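Local structure of lactose Operon Repressor (Escherichia coli, 1JYE) at residues I123-L128 with L146-S151; I156-F161 with K314-L319; E172-L177 with K327-P332; T240-A245 with A266-V271. The protein represses transcription of the lactose operon by binding operator DNA, and as a LacI-family regulator probably releases it when a sugar inducer binds between its core subdomains. The protein carries 1 engineered substitution. All blocks are in the same frame, centred on the assembly; numbering follows the deposited sequence.

Contact 1: residues I123-L128 with L146-S151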
loop_
_atom_site.group_PDB
_atom_site.type_symbol
_atom_site.label_atom_id
_atom_site.label_comp_id
_atom_site.label_asym_id
_atom_site.label_seq_id
_atom_site.Cartn_x
_atom_site.Cartn_y
_atom_site.Cartn_z
ATOM N N ILE A 123 -4.027 -14.418 -14.494
ATOM C CA ILE A 123 -4.733 -14.124 -13.254
ATOM C C ILE A 123 -5.321 -12.731 -13.469
ATOM O O ILE A 123 -4.592 -11.770 -13.728
ATOM C CB ILE A 123 -3.790 -14.119 -12.030
ATOM C CG1 ILE A 123 -3.222 -15.526 -11.817
ATOM C CG2 ILE A 123 -4.555 -13.671 -10.793
ATOM C CD1 ILE A 123 -2.247 -15.644 -10.655
ATOM N N ILE A 124 -6.645 -12.631 -13.401
ATOM C CA ILE A 124 -7.332 -11.361 -13.607
ATOM C C ILE A 124 -7.719 -10.761 -12.256
ATOM O O ILE A 124 -8.719 -11.155 -11.644
ATOM C CB ILE A 124 -8.606 -11.554 -14.465
ATOM C CG1 ILE A 124 -8.277 -12.364 -15.727
ATOM C CG2 ILE A 124 -9.183 -10.199 -14.852
ATOM C CD1 ILE A 124 -7.277 -11.701 -16.658
ATOM N N ASN A 125 -6.912 -9.810 -11.798
ATOM C CA ASN A 125 -7.124 -9.139 -10.519
ATOM C C ASN A 125 -7.712 -7.754 -10.794
ATOM O O ASN A 125 -7.135 -6.731 -10.427
ATOM C CB ASN A 125 -5.779 -9.028 -9.794
ATOM C CG ASN A 125 -5.914 -8.491 -8.389
ATOM O OD1 ASN A 125 -6.778 -8.928 -7.630
ATOM N ND2 ASN A 125 -5.047 -7.547 -8.027
ATOM N N TYR A 126 -8.880 -7.743 -11.432
ATOM C CA TYR A 126 -9.558 -6.511 -11.820
ATOM C C TYR A 126 -11.069 -6.725 -11.659
ATOM O O TYR A 126 -11.589 -7.768 -12.043
ATOM C CB TYR A 126 -9.210 -6.216 -13.281
ATOM C CG TYR A 126 -9.729 -4.903 -13.804
ATOM C CD1 TYR A 126 -9.081 -3.705 -13.506
ATOM C CD2 TYR A 126 -10.875 -4.854 -14.594
ATOM C CE1 TYR A 126 -9.564 -2.489 -13.984
ATOM C CE2 TYR A 126 -11.368 -3.646 -15.077
ATOM C CZ TYR A 126 -10.709 -2.468 -14.769
ATOM O OH TYR A 126 -11.197 -1.273 -15.244
ATOM N N PRO A 127 -11.791 -5.738 -11.100
ATOM C CA PRO A 127 -13.242 -5.875 -10.901
ATOM C C PRO A 127 -14.059 -5.955 -12.187
ATOM O O PRO A 127 -14.031 -5.044 -13.010
ATOM C CB PRO A 127 -13.585 -4.650 -10.058
ATOM C CG PRO A 127 -12.630 -3.623 -10.579
ATOM C CD PRO A 127 -11.331 -4.399 -10.688
ATOM N N LEU A 128 -14.802 -7.047 -12.346
ATOM C CA LEU A 128 -15.612 -7.249 -13.545
ATOM C C LEU A 128 -16.985 -7.814 -13.205
ATOM O O LEU A 128 -17.090 -8.728 -12.392
ATOM C CB LEU A 128 -14.902 -8.225 -14.487
ATOM C CG LEU A 128 -13.591 -7.752 -15.114
ATOM C CD1 LEU A 128 -12.798 -8.946 -15.617
ATOM C CD2 LEU A 128 -13.895 -6.775 -16.247
ATOM N N LEU A 146 -7.899 -17.142 -14.343
ATOM C CA LEU A 146 -8.462 -17.179 -13.000
ATOM C C LEU A 146 -8.788 -15.753 -12.557
ATOM O O LEU A 146 -7.926 -14.878 -12.592
ATOM C CB LEU A 146 -7.447 -17.817 -12.048
ATOM C CG LEU A 146 -7.842 -18.034 -10.591
ATOM C CD1 LEU A 146 -8.984 -19.053 -10.502
ATOM C CD2 LEU A 146 -6.631 -18.536 -9.825
ATOM N N PHE A 147 -10.033 -15.527 -12.145
ATOM C CA PHE A 147 -10.480 -14.197 -11.724
ATOM C C PHE A 147 -10.518 -14.039 -10.207
ATOM O O PHE A 147 -11.009 -14.918 -9.497
ATOM C CB PHE A 147 -11.872 -13.908 -12.300
ATOM C CG PHE A 147 -11.914 -13.869 -13.805
ATOM C CD1 PHE A 147 -11.810 -15.041 -14.553
ATOM C CD2 PHE A 147 -12.058 -12.660 -14.474
ATOM C CE1 PHE A 147 -11.853 -15.006 -15.951
ATOM C CE2 PHE A 147 -12.100 -12.610 -15.872
ATOM C CZ PHE A 147 -11.998 -13.789 -16.612
ATOM N N LEU A 148 -10.020 -12.906 -9.717
ATOM C CA LEU A 148 -9.985 -12.649 -8.280
ATOM C C LEU A 148 -10.894 -11.514 -7.803
ATOM O O LEU A 148 -10.971 -11.243 -6.602
ATOM C CB LEU A 148 -8.544 -12.353 -7.846
ATOM C CG LEU A 148 -7.479 -13.370 -8.268
ATOM C CD1 LEU A 148 -6.118 -12.963 -7.691
ATOM C CD2 LEU A 148 -7.876 -14.764 -7.785
ATOM N N ASP A 149 -11.585 -10.848 -8.724
ATOM C CA ASP A 149 -12.466 -9.743 -8.342
ATOM C C ASP A 149 -13.747 -9.790 -9.163
ATOM O O ASP A 149 -13.963 -8.974 -10.063
ATOM C CB ASP A 149 -11.764 -8.401 -8.563
ATOM C CG ASP A 149 -12.416 -7.263 -7.794
ATOM O OD1 ASP A 149 -13.538 -7.448 -7.268
ATOM O OD2 ASP A 149 -11.803 -6.178 -7.718
ATOM N N VAL A 150 -14.589 -10.760 -8.836
ATOM C CA VAL A 150 -15.855 -10.971 -9.528
ATOM C C VAL A 150 -16.876 -11.492 -8.525
ATOM O O VAL A 150 -16.569 -11.667 -7.344
ATOM C CB VAL A 150 -15.705 -12.042 -10.634
ATOM C CG1 VAL A 150 -14.819 -11.529 -11.748
ATOM C CG2 VAL A 150 -15.107 -13.326 -10.041
ATOM N N SER A 151 -18.094 -11.724 -9.000
ATOM C CA SER A 151 -19.136 -12.288 -8.157
ATOM C C SER A 151 -18.878 -13.787 -8.189
ATOM O O SER A 151 -18.363 -14.301 -9.178
ATOM C CB SER A 151 -20.517 -12.010 -8.750
ATOM O OG SER A 151 -21.488 -12.850 -8.152
HETATM O O HOH W 1 -11.484 -10.449 -11.675
HETATM O O HOH W 2 -9.150 -5.542 -8.212
HETATM O O HOH W 3 -18.834 -10.809 -11.615
#
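In the beta-alpha-beta unit of strand 122-125, helix 130-139 and strand 145-147, Ile124 and Phe147 pair side by side on neighbouring parallel strands. Ile124 N donates to Leu146 O (2.7 Å), and Leu148 N returns a bond to Ile124 O (2.9 Å). With CG anti to the carbonyl carbon (chi1 -63°), the Phe147 ring offers one face to Ile124, whose CG1 makes a CH-pi contact 4.0 Å from the ring centroid; Leu128 CD1 arrives in the ring plane, 3.7 Å from Phe147 CE2. On the other face of the sheet Ile123 CG2 meets Leu148 CD1 at 3.5 Å, under helix 74-89. Past Asn125 the register slips by one residue, and a water joins the two backbones: it donates to Ile124 O and Tyr126 O and accepts from Asp149 N. Leu128 N then rejoins the partner chain at Asp149 O (3.1 Å). The Asp149 carboxylate lies across Pro127, with OD2 3.3 Å from Pro127 CB; OD1 is hydrogen-bonded to Ser193 OG and OD2 takes a second water. Parallel strands joined through a helix, with loops at their C-terminal ends, are the build of the Rossmann-like subdomains of the periplasmic-binding-protein fold.

Contact 2: residues I156-F161 with K314-L319; sequences INSIIF and KGNQLL
Ile159 and Leu319 form the dense side of this pairing between strands 158-161 and 316-319. Ile159 CG2, anti to the backbone N (chi1 -55° for CG1), reaches obliquely across to Leu319 CG at 3.7 Å. Leu319 also serves Phe161: its CB lies 3.7 Å from Phe161 CD1, while its CD1 approaches CE1 of the same ring. Leu296 of helix 293-308 covers all three residues, so the face carrying Ile159, Phe161 and Leu319 is buried. Gln317 lies on that face too, alongside Ile159 and pointing the same way, but its extended chain carries OE1 to Arg303 of the helix.

The strands run parallel, their short axes 23° apart; strand 316-324 lies between strands 158-161 and 288-290, and the backbone of strand 158-161 bonds Phe147 on its other edge. This pairing brings a late part of the chain back beside strand 158-161, as expected for a periplasmic-binding-protein fold whose chain crosses repeatedly between two subdomains. Ile160 N to Gln317 O (3.1 Å) and Leu319 N to Ile160 O (2.8 Å) are among the backbone bonds that set the register.

The reverse face is looser and more polar. Asn316 ND2 donates to Ser158 OG at 2.8 Å, the hydroxyl lying almost exactly in the amide plane, a well-directed geometry. Next to it Ile160 and Leu318 lie side by side, touching through CG1 and CD2 (3.7 Å); Leu318 is exposed to solvent. At the start of the pairing Ser158 N reaches Gly315 O (3.0 Å), from well above the carbonyl plane, and exposed Lys314 folds its bent chain over Asn157.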
loop_
_atom_site.group_PDB
_atom_site.type_symbol
_atom_site.label_atom_id
_atom_site.label_comp_id
_atom_site.label_asym_id
_atom_site.label_seq_id
_atom_site.Cartn_x
_atom_site.Cartn_y
_atom_site.Cartn_z
ATOM N N ILE A 156 -17.108 -18.679 -14.303
ATOM C CA ILE A 156 -15.715 -18.674 -14.733
ATOM C C ILE A 156 -14.893 -19.197 -13.562
ATOM O O ILE A 156 -15.443 -19.447 -12.491
ATOM C CB ILE A 156 -15.240 -17.242 -15.119
ATOM C CG1 ILE A 156 -15.639 -16.224 -14.043
ATOM C CG2 ILE A 156 -15.864 -16.833 -16.445
ATOM C CD1 ILE A 156 -14.886 -16.339 -12.744
ATOM N N ASN A 157 -13.591 -19.379 -13.758
ATOM C CA ASN A 157 -12.735 -19.853 -12.672
ATOM C C ASN A 157 -12.410 -18.650 -11.806
ATOM O O ASN A 157 -11.959 -17.623 -12.312
ATOM C CB ASN A 157 -11.442 -20.457 -13.224
ATOM C CG ASN A 157 -11.693 -21.695 -14.057
ATOM O OD1 ASN A 157 -12.488 -22.554 -13.681
ATOM N ND2 ASN A 157 -11.006 -21.800 -15.188
ATOM N N SER A 158 -12.635 -18.768 -10.501
ATOM C CA SER A 158 -12.382 -17.642 -9.617
ATOM C C SER A 158 -12.147 -18.019 -8.165
ATOM O O SER A 158 -12.441 -19.130 -7.732
ATOM C CB SER A 158 -13.570 -16.677 -9.670
ATOM O OG SER A 158 -14.750 -17.316 -9.195
ATOM N N ILE A 159 -11.590 -17.066 -7.429
ATOM C CA ILE A 159 -11.361 -17.214 -6.001
ATOM C C ILE A 159 -11.656 -15.841 -5.433
ATOM O O ILE A 159 -11.005 -14.861 -5.807
ATOM C CB ILE A 159 -9.898 -17.550 -5.643
ATOM C CG1 ILE A 159 -9.432 -18.793 -6.402
ATOM C CG2 ILE A 159 -9.795 -17.775 -4.131
ATOM C CD1 ILE A 159 -7.953 -19.112 -6.200
ATOM N N ILE A 160 -12.653 -15.748 -4.563
ATOM C CA ILE A 160 -12.967 -14.466 -3.953
ATOM C C ILE A 160 -13.285 -14.679 -2.485
ATOM O O ILE A 160 -13.503 -15.808 -2.043
ATOM C CB ILE A 160 -14.174 -13.758 -4.625
ATOM C CG1 ILE A 160 -15.468 -14.518 -4.331
ATOM C CG2 ILE A 160 -13.936 -13.630 -6.128
ATOM C CD1 ILE A 160 -16.714 -13.766 -4.768
ATOM N N PHE A 161 -13.286 -13.591 -1.727
ATOM C CA PHE A 161 -13.605 -13.657 -0.308
ATOM C C PHE A 161 -15.119 -13.682 -0.146
ATOM O O PHE A 161 -15.852 -13.169 -0.994
ATOM C CB PHE A 161 -13.023 -12.446 0.415
ATOM C CG PHE A 161 -11.533 -12.480 0.532
ATOM C CD1 PHE A 161 -10.914 -13.412 1.358
ATOM C CD2 PHE A 161 -10.744 -11.595 -0.195
ATOM C CE1 PHE A 161 -9.520 -13.466 1.460
ATOM C CE2 PHE A 161 -9.352 -11.639 -0.101
ATOM C CZ PHE A 161 -8.742 -12.579 0.730
ATOM N N LYS A 314 -12.884 -26.229 -12.074
ATOM C CA LYS A 314 -13.500 -25.350 -13.050
ATOM C C LYS A 314 -14.684 -24.686 -12.365
ATOM O O LYS A 314 -15.822 -25.135 -12.503
ATOM C CB LYS A 314 -13.976 -26.152 -14.261
ATOM C CG LYS A 314 -13.808 -25.418 -15.576
ATOM C CD LYS A 314 -12.339 -25.126 -15.843
ATOM C CE LYS A 314 -12.151 -24.346 -17.128
ATOM N NZ LYS A 314 -10.713 -24.064 -17.371
ATOM N N GLY A 315 -14.406 -23.625 -11.615
ATOM C CA GLY A 315 -15.464 -22.926 -10.915
ATOM C C GLY A 315 -14.936 -21.937 -9.895
ATOM O O GLY A 315 -13.778 -21.522 -9.956
ATOM N N ASN A 316 -15.791 -21.566 -8.952
ATOM C CA ASN A 316 -15.425 -20.611 -7.919
ATOM C C ASN A 316 -15.125 -21.212 -6.556
ATOM O O ASN A 316 -15.718 -22.214 -6.153
ATOM C CB ASN A 316 -16.537 -19.571 -7.754
ATOM C CG ASN A 316 -16.389 -18.757 -6.476
ATOM O OD1 ASN A 316 -16.886 -19.141 -5.413
ATOM N ND2 ASN A 316 -15.687 -17.635 -6.572
ATOM N N GLN A 317 -14.179 -20.586 -5.862
ATOM C CA GLN A 317 -13.820 -20.967 -4.506
ATOM C C GLN A 317 -14.057 -19.711 -3.685
ATOM O O GLN A 317 -13.719 -18.604 -4.118
ATOM C CB GLN A 317 -12.340 -21.364 -4.374
ATOM C CG GLN A 317 -11.883 -21.361 -2.903
ATOM C CD GLN A 317 -10.460 -21.856 -2.685
ATOM O OE1 GLN A 317 -9.599 -21.713 -3.550
ATOM N NE2 GLN A 317 -10.207 -22.420 -1.508
ATOM N N LEU A 318 -14.662 -19.883 -2.515
ATOM C CA LEU A 318 -14.919 -18.775 -1.611
ATOM C C LEU A 318 -13.958 -18.903 -0.438
ATOM O O LEU A 318 -13.874 -19.963 0.183
ATOM C CB LEU A 318 -16.350 -18.834 -1.079
ATOM C CG LEU A 318 -17.469 -18.407 -2.022
ATOM C CD1 LEU A 318 -18.821 -18.741 -1.389
ATOM C CD2 LEU A 318 -17.360 -16.914 -2.280
ATOM N N LEU A 319 -13.227 -17.832 -0.147
ATOM C CA LEU A 319 -12.297 -17.834 0.976
ATOM C C LEU A 319 -12.988 -17.195 2.166
ATOM O O LEU A 319 -13.735 -16.229 2.021
ATOM C CB LEU A 319 -11.033 -17.043 0.641
ATOM C CG LEU A 319 -10.127 -17.614 -0.449
ATOM C CD1 LEU A 319 -8.937 -16.681 -0.650
ATOM C CD2 LEU A 319 -9.652 -19.004 -0.052
#

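Contact 3: residues E172-L177 with K327-P332; sequences EHLVAL and KTTLAP
His173 swings its ring out from the helix with CG anti to the backbone N (chi1 179°), while Thr329 holds OG1 between its own N and carbonyl carbon (chi1 49°); together these torsions bring NE2 of the imidazole to the threonine hydroxyl. The contact fastens the chain that follows strand 316-324 onto the last turns of helix 163-177, in the subdomain of the periplasmic-binding-protein fold that also contains strands 241-244 and 269-271.

His173 NE2 and Thr329 OG1 lie 2.9 Å apart in a nearly straight hydrogen bond, in which either could be the donor. The hydroxyl sits at the ring edge, in plane with the imidazole, and has a second partner in the hydroxyl of Thr287. Two polar contacts therefore hold OG1, and the bond to it helps to fix the rotation of the histidine ring.

Leucines flank this polar link. Leu177 sends CD1 at about a right angle to the Thr329 side chain, 3.8 Å from Thr329 CB, and the same methyl covers one face of the His173 ring one helical turn earlier. From Leu174, CD2 meets Thr329 CG2 more distantly, at 4.1 Å; Leu174 also packs on Ala241, Leu243 and Val271, which ties this helix to the neighbouring sheet.

Farther along, residues 330-332 pass alongside the C-terminal end of the helix. Leu330 O accepts a hydrogen bond from His179 NE2. Ala331 CA makes a CA-H...O contact with Leu177 O at 3.4 Å, and Pro332 CD approaches that same carbonyl oxygen to 3.2 Å.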
loop_
_atom_site.group_PDB
_atom_site.type_symbol
_atom_site.label_atom_id
_atom_site.label_comp_id
_atom_site.label_asym_id
_atom_site.label_seq_id
_atom_site.Cartn_x
_atom_site.Cartn_y
_atom_site.Cartn_z
ATOM N N GLU A 172 -24.033 -7.829 12.193
ATOM C CA GLU A 172 -24.376 -8.524 13.429
ATOM C C GLU A 172 -23.589 -8.031 14.635
ATOM O O GLU A 172 -24.102 -8.024 15.754
ATOM C CB GLU A 172 -24.216 -10.037 13.247
ATOM C CG GLU A 172 -25.300 -10.609 12.335
ATOM C CD GLU A 172 -25.284 -12.118 12.219
ATOM O OE1 GLU A 172 -26.230 -12.658 11.609
ATOM O OE2 GLU A 172 -24.342 -12.765 12.723
ATOM N N HIS A 173 -22.351 -7.604 14.408
ATOM C CA HIS A 173 -21.522 -7.089 15.492
ATOM C C HIS A 173 -22.158 -5.815 16.057
ATOM O O HIS A 173 -22.319 -5.675 17.272
ATOM C CB HIS A 173 -20.109 -6.790 14.973
ATOM C CG HIS A 173 -19.188 -6.224 16.010
ATOM N ND1 HIS A 173 -18.928 -6.863 17.203
ATOM C CD2 HIS A 173 -18.452 -5.087 16.024
ATOM C CE1 HIS A 173 -18.070 -6.144 17.908
ATOM N NE2 HIS A 173 -17.766 -5.062 17.214
ATOM N N LEU A 174 -22.528 -4.894 15.170
ATOM C CA LEU A 174 -23.145 -3.636 15.576
ATOM C C LEU A 174 -24.520 -3.859 16.197
ATOM O O LEU A 174 -24.868 -3.227 17.195
ATOM C CB LEU A 174 -23.263 -2.691 14.376
ATOM C CG LEU A 174 -21.914 -2.215 13.822
ATOM C CD1 LEU A 174 -22.127 -1.331 12.613
ATOM C CD2 LEU A 174 -21.159 -1.456 14.915
ATOM N N VAL A 175 -25.299 -4.761 15.608
ATOM C CA VAL A 175 -26.633 -5.050 16.135
ATOM C C VAL A 175 -26.538 -5.648 17.538
ATOM O O VAL A 175 -27.294 -5.264 18.440
ATOM C CB VAL A 175 -27.396 -6.026 15.214
ATOM C CG1 VAL A 175 -28.704 -6.465 15.876
ATOM C CG2 VAL A 175 -27.694 -5.345 13.886
ATOM N N ALA A 176 -25.602 -6.577 17.717
ATOM C CA ALA A 176 -25.404 -7.235 19.002
ATOM C C ALA A 176 -25.006 -6.235 20.083
ATOM O O ALA A 176 -25.326 -6.426 21.257
ATOM C CB ALA A 176 -24.342 -8.321 18.876
ATOM N N LEU A 177 -24.304 -5.176 19.687
ATOM C CA LEU A 177 -23.882 -4.146 20.628
ATOM C C LEU A 177 -25.031 -3.205 20.981
ATOM O O LEU A 177 -24.925 -2.416 21.920
ATOM C CB LEU A 177 -22.710 -3.341 20.056
ATOM C CG LEU A 177 -21.352 -4.050 20.039
ATOM C CD1 LEU A 177 -20.346 -3.211 19.264
ATOM C CD2 LEU A 177 -20.874 -4.286 21.469
ATOM N N LYS A 327 -10.844 -1.408 19.077
ATOM C CA LYS A 327 -11.336 -0.343 19.948
ATOM C C LYS A 327 -12.334 0.662 19.387
ATOM O O LYS A 327 -12.655 1.642 20.061
ATOM C CB LYS A 327 -10.139 0.440 20.499
ATOM C CG LYS A 327 -9.099 -0.410 21.215
ATOM C CD LYS A 327 -9.654 -0.989 22.502
ATOM C CE LYS A 327 -8.586 -1.751 23.269
ATOM N NZ LYS A 327 -9.119 -2.281 24.553
ATOM N N THR A 328 -12.838 0.435 18.180
ATOM C CA THR A 328 -13.758 1.395 17.581
ATOM C C THR A 328 -15.235 1.022 17.634
ATOM O O THR A 328 -16.064 1.709 17.036
ATOM C CB THR A 328 -13.387 1.656 16.117
ATOM O OG1 THR A 328 -13.395 0.416 15.402
ATOM C CG2 THR A 328 -11.989 2.281 16.025
ATOM N N THR A 329 -15.561 -0.052 18.344
ATOM C CA THR A 329 -16.950 -0.488 18.459
ATOM C C THR A 329 -17.365 -0.741 19.905
ATOM O O THR A 329 -16.783 -1.576 20.605
ATOM C CB THR A 329 -17.214 -1.768 17.634
ATOM O OG1 THR A 329 -16.209 -2.749 17.920
ATOM C CG2 THR A 329 -17.212 -1.453 16.149
ATOM N N LEU A 330 -18.378 0.000 20.339
ATOM C CA LEU A 330 -18.918 -0.103 21.689
ATOM C C LEU A 330 -20.431 0.047 21.607
ATOM O O LEU A 330 -20.966 0.424 20.563
ATOM C CB LEU A 330 -18.353 1.011 22.574
ATOM C CG LEU A 330 -16.860 0.975 22.904
ATOM C CD1 LEU A 330 -16.445 2.286 23.556
ATOM C CD2 LEU A 330 -16.572 -0.198 23.824
ATOM N N ALA A 331 -21.120 -0.251 22.703
ATOM C CA ALA A 331 -22.571 -0.108 22.733
ATOM C C ALA A 331 -22.868 1.368 22.481
ATOM O O ALA A 331 -22.059 2.234 22.820
ATOM C CB ALA A 331 -23.111 -0.533 24.089
ATOM N N PRO A 332 -24.027 1.679 21.880
ATOM C CA PRO A 332 -24.362 3.081 21.610
ATOM C C PRO A 332 -24.503 3.947 22.858
ATOM O O PRO A 332 -24.664 3.381 23.960
ATOM C CB PRO A 332 -25.668 2.978 20.823
ATOM C CG PRO A 332 -26.283 1.723 21.354
ATOM C CD PRO A 332 -25.103 0.785 21.424
#

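Contact 4: residues T240-A245 with A266-V271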
loop_
_atom_site.group_PDB
_atom_site.type_symbol
_atom_site.label_atom_id
_atom_site.label_comp_id
_atom_site.label_asym_id
_atom_site.label_seq_id
_atom_site.Cartn_x
_atom_site.Cartn_y
_atom_site.Cartn_z
ATOM N N THR A 240 -24.992 6.222 15.324
ATOM C CA THR A 240 -24.246 5.781 16.491
ATOM C C THR A 240 -23.168 4.817 16.001
ATOM O O THR A 240 -22.230 4.499 16.724
ATOM C CB THR A 240 -25.144 5.077 17.538
ATOM O OG1 THR A 240 -25.822 3.967 16.940
ATOM C CG2 THR A 240 -26.162 6.059 18.107
ATOM N N ALA A 241 -23.301 4.366 14.755
ATOM C CA ALA A 241 -22.325 3.447 14.178
ATOM C C ALA A 241 -22.262 3.561 12.660
ATOM O O ALA A 241 -23.242 3.921 12.006
ATOM C CB ALA A 241 -22.653 2.010 14.579
ATOM N N MET A 242 -21.094 3.247 12.109
ATOM C CA MET A 242 -20.882 3.300 10.671
ATOM C C MET A 242 -20.207 2.034 10.165
ATOM O O MET A 242 -19.273 1.530 10.786
ATOM C CB MET A 242 -19.985 4.490 10.300
ATOM C CG MET A 242 -20.559 5.868 10.575
ATOM S SD MET A 242 -19.370 7.154 10.107
ATOM C CE MET A 242 -19.509 7.136 8.332
ATOM N N LEU A 243 -20.700 1.512 9.045
ATOM C CA LEU A 243 -20.090 0.356 8.397
ATOM C C LEU A 243 -19.361 1.000 7.219
ATOM O O LEU A 243 -19.987 1.645 6.378
ATOM C CB LEU A 243 -21.164 -0.620 7.900
ATOM C CG LEU A 243 -21.772 -1.489 9.001
ATOM C CD1 LEU A 243 -23.094 -2.089 8.526
ATOM C CD2 LEU A 243 -20.784 -2.580 9.392
ATOM N N VAL A 244 -18.039 0.852 7.171
ATOM C CA VAL A 244 -17.241 1.460 6.106
ATOM C C VAL A 244 -16.609 0.391 5.212
ATOM O O VAL A 244 -16.129 -0.633 5.699
ATOM C CB VAL A 244 -16.159 2.380 6.719
ATOM C CG1 VAL A 244 -15.418 3.123 5.622
ATOM C CG2 VAL A 244 -16.819 3.366 7.679
ATOM N N ALA A 245 -16.605 0.650 3.903
ATOM C CA ALA A 245 -16.132 -0.305 2.905
ATOM C C ALA A 245 -14.681 -0.773 2.959
ATOM O O ALA A 245 -14.357 -1.820 2.405
ATOM C CB ALA A 245 -16.472 0.207 1.502
ATOM N N ALA A 266 -17.032 5.523 21.538
ATOM C CA ALA A 266 -17.988 5.977 22.543
ATOM C C ALA A 266 -19.189 6.724 21.964
ATOM O O ALA A 266 -20.319 6.528 22.409
ATOM C CB ALA A 266 -17.278 6.851 23.571
ATOM N N ASP A 267 -18.948 7.587 20.981
ATOM C CA ASP A 267 -20.026 8.353 20.364
ATOM C C ASP A 267 -20.470 7.732 19.046
ATOM O O ASP A 267 -21.661 7.534 18.816
ATOM C CB ASP A 267 -19.583 9.802 20.147
ATOM C CG ASP A 267 -19.423 10.561 21.455
ATOM O OD1 ASP A 267 -18.587 11.485 21.513
ATOM O OD2 ASP A 267 -20.144 10.238 22.426
ATOM N N ILE A 268 -19.511 7.433 18.176
ATOM C CA ILE A 268 -19.830 6.812 16.897
ATOM C C ILE A 268 -18.892 5.640 16.653
ATOM O O ILE A 268 -17.681 5.823 16.503
ATOM C CB ILE A 268 -19.696 7.804 15.723
ATOM C CG1 ILE A 268 -20.663 8.976 15.914
ATOM C CG2 ILE A 268 -19.993 7.085 14.405
ATOM C CD1 ILE A 268 -20.658 9.971 14.774
ATOM N N SER A 269 -19.452 4.436 16.633
ATOM C CA SER A 269 -18.660 3.235 16.396
ATOM C C SER A 269 -18.359 3.111 14.912
ATOM O O SER A 269 -19.133 3.566 14.065
ATOM C CB SER A 269 -19.407 1.988 16.878
ATOM O OG SER A 269 -19.452 1.935 18.293
ATOM N N VAL A 270 -17.231 2.487 14.597
ATOM C CA VAL A 270 -16.827 2.328 13.210
ATOM C C VAL A 270 -16.284 0.937 12.943
ATOM O O VAL A 270 -15.496 0.405 13.728
ATOM C CB VAL A 270 -15.722 3.360 12.835
ATOM C CG1 VAL A 270 -15.284 3.162 11.395
ATOM C CG2 VAL A 270 -16.237 4.776 13.045
ATOM N N VAL A 271 -16.726 0.341 11.837
ATOM C CA VAL A 271 -16.240 -0.970 11.434
ATOM C C VAL A 271 -15.643 -0.797 10.041
ATOM O O VAL A 271 -16.289 -0.258 9.143
ATOM C CB VAL A 271 -17.376 -2.016 11.363
ATOM C CG1 VAL A 271 -16.815 -3.357 10.929
ATOM C CG2 VAL A 271 -18.049 -2.142 12.716
#
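Leu243 and Val271 lie side by side and point the same way from adjacent parallel strands, Leu243 CD2 resting 4.0 Å from Val271 CB. Ala241 and Ser269 share this face, their CB atoms also 4.0 Å apart, and Val171 of helix 163-177 packs against Leu243. The other face has oblique crossings. Met242 keeps CG anti to its carbonyl carbon (chi1 -65°), which sets CG 4.1 Å from Ile268 CG2 before the bend at chi3 leads the chain end away toward helix 222-234. Val244 crosses Val270 at a slant, CG2 to CG1 at 4.0 Å, beneath helix 247-259, the connection of this beta-alpha-beta crossover.

Four backbone bonds lock the register, alternating in direction. Ser269 N donates to Thr240 O and Met242 N to Ser269 O, both at 2.8 Å; then Val271 N reaches Met242 O, and Val244 N meets Val271 O at 2.9 Å. Thr240 OG1 turns to His179 and to Gln181 O, while Ser269 OG accepts from Leu330 N.

Across the strands the side chains meet through carbon atoms alone, Met242 by CG and Ser269 by CB, at near van der Waals distances. Direction and alignment therefore come from the backbone bonds, whereas the side chains supply nonpolar cover on both faces and the two hydroxyls tie the strand starts to neighbouring loops.

Along the chain contact 1 closes before the others open, contacts 2 and 3 interleave, and contact 4 is nested inside the loops closed by both. They gather at two ends of the molecule. Contacts 1 and 2, with centres 9 Å apart, adjoin where Phe147 meets Asn157 and Ile159 through probable backbone hydrogen bonds; contacts 3 and 4, 8 Å apart, adjoin through Thr328 with Val270 and Leu330 with Ser269. The two groups lie about 30 Å apart, centre to centre. Strand 158-161 leads into helix 163-177, and strand 316-324 leads to residues 327-332, so contacts 2 and 3 mark two connections between subdomains, consistent with a hinged, inducer-responsive core.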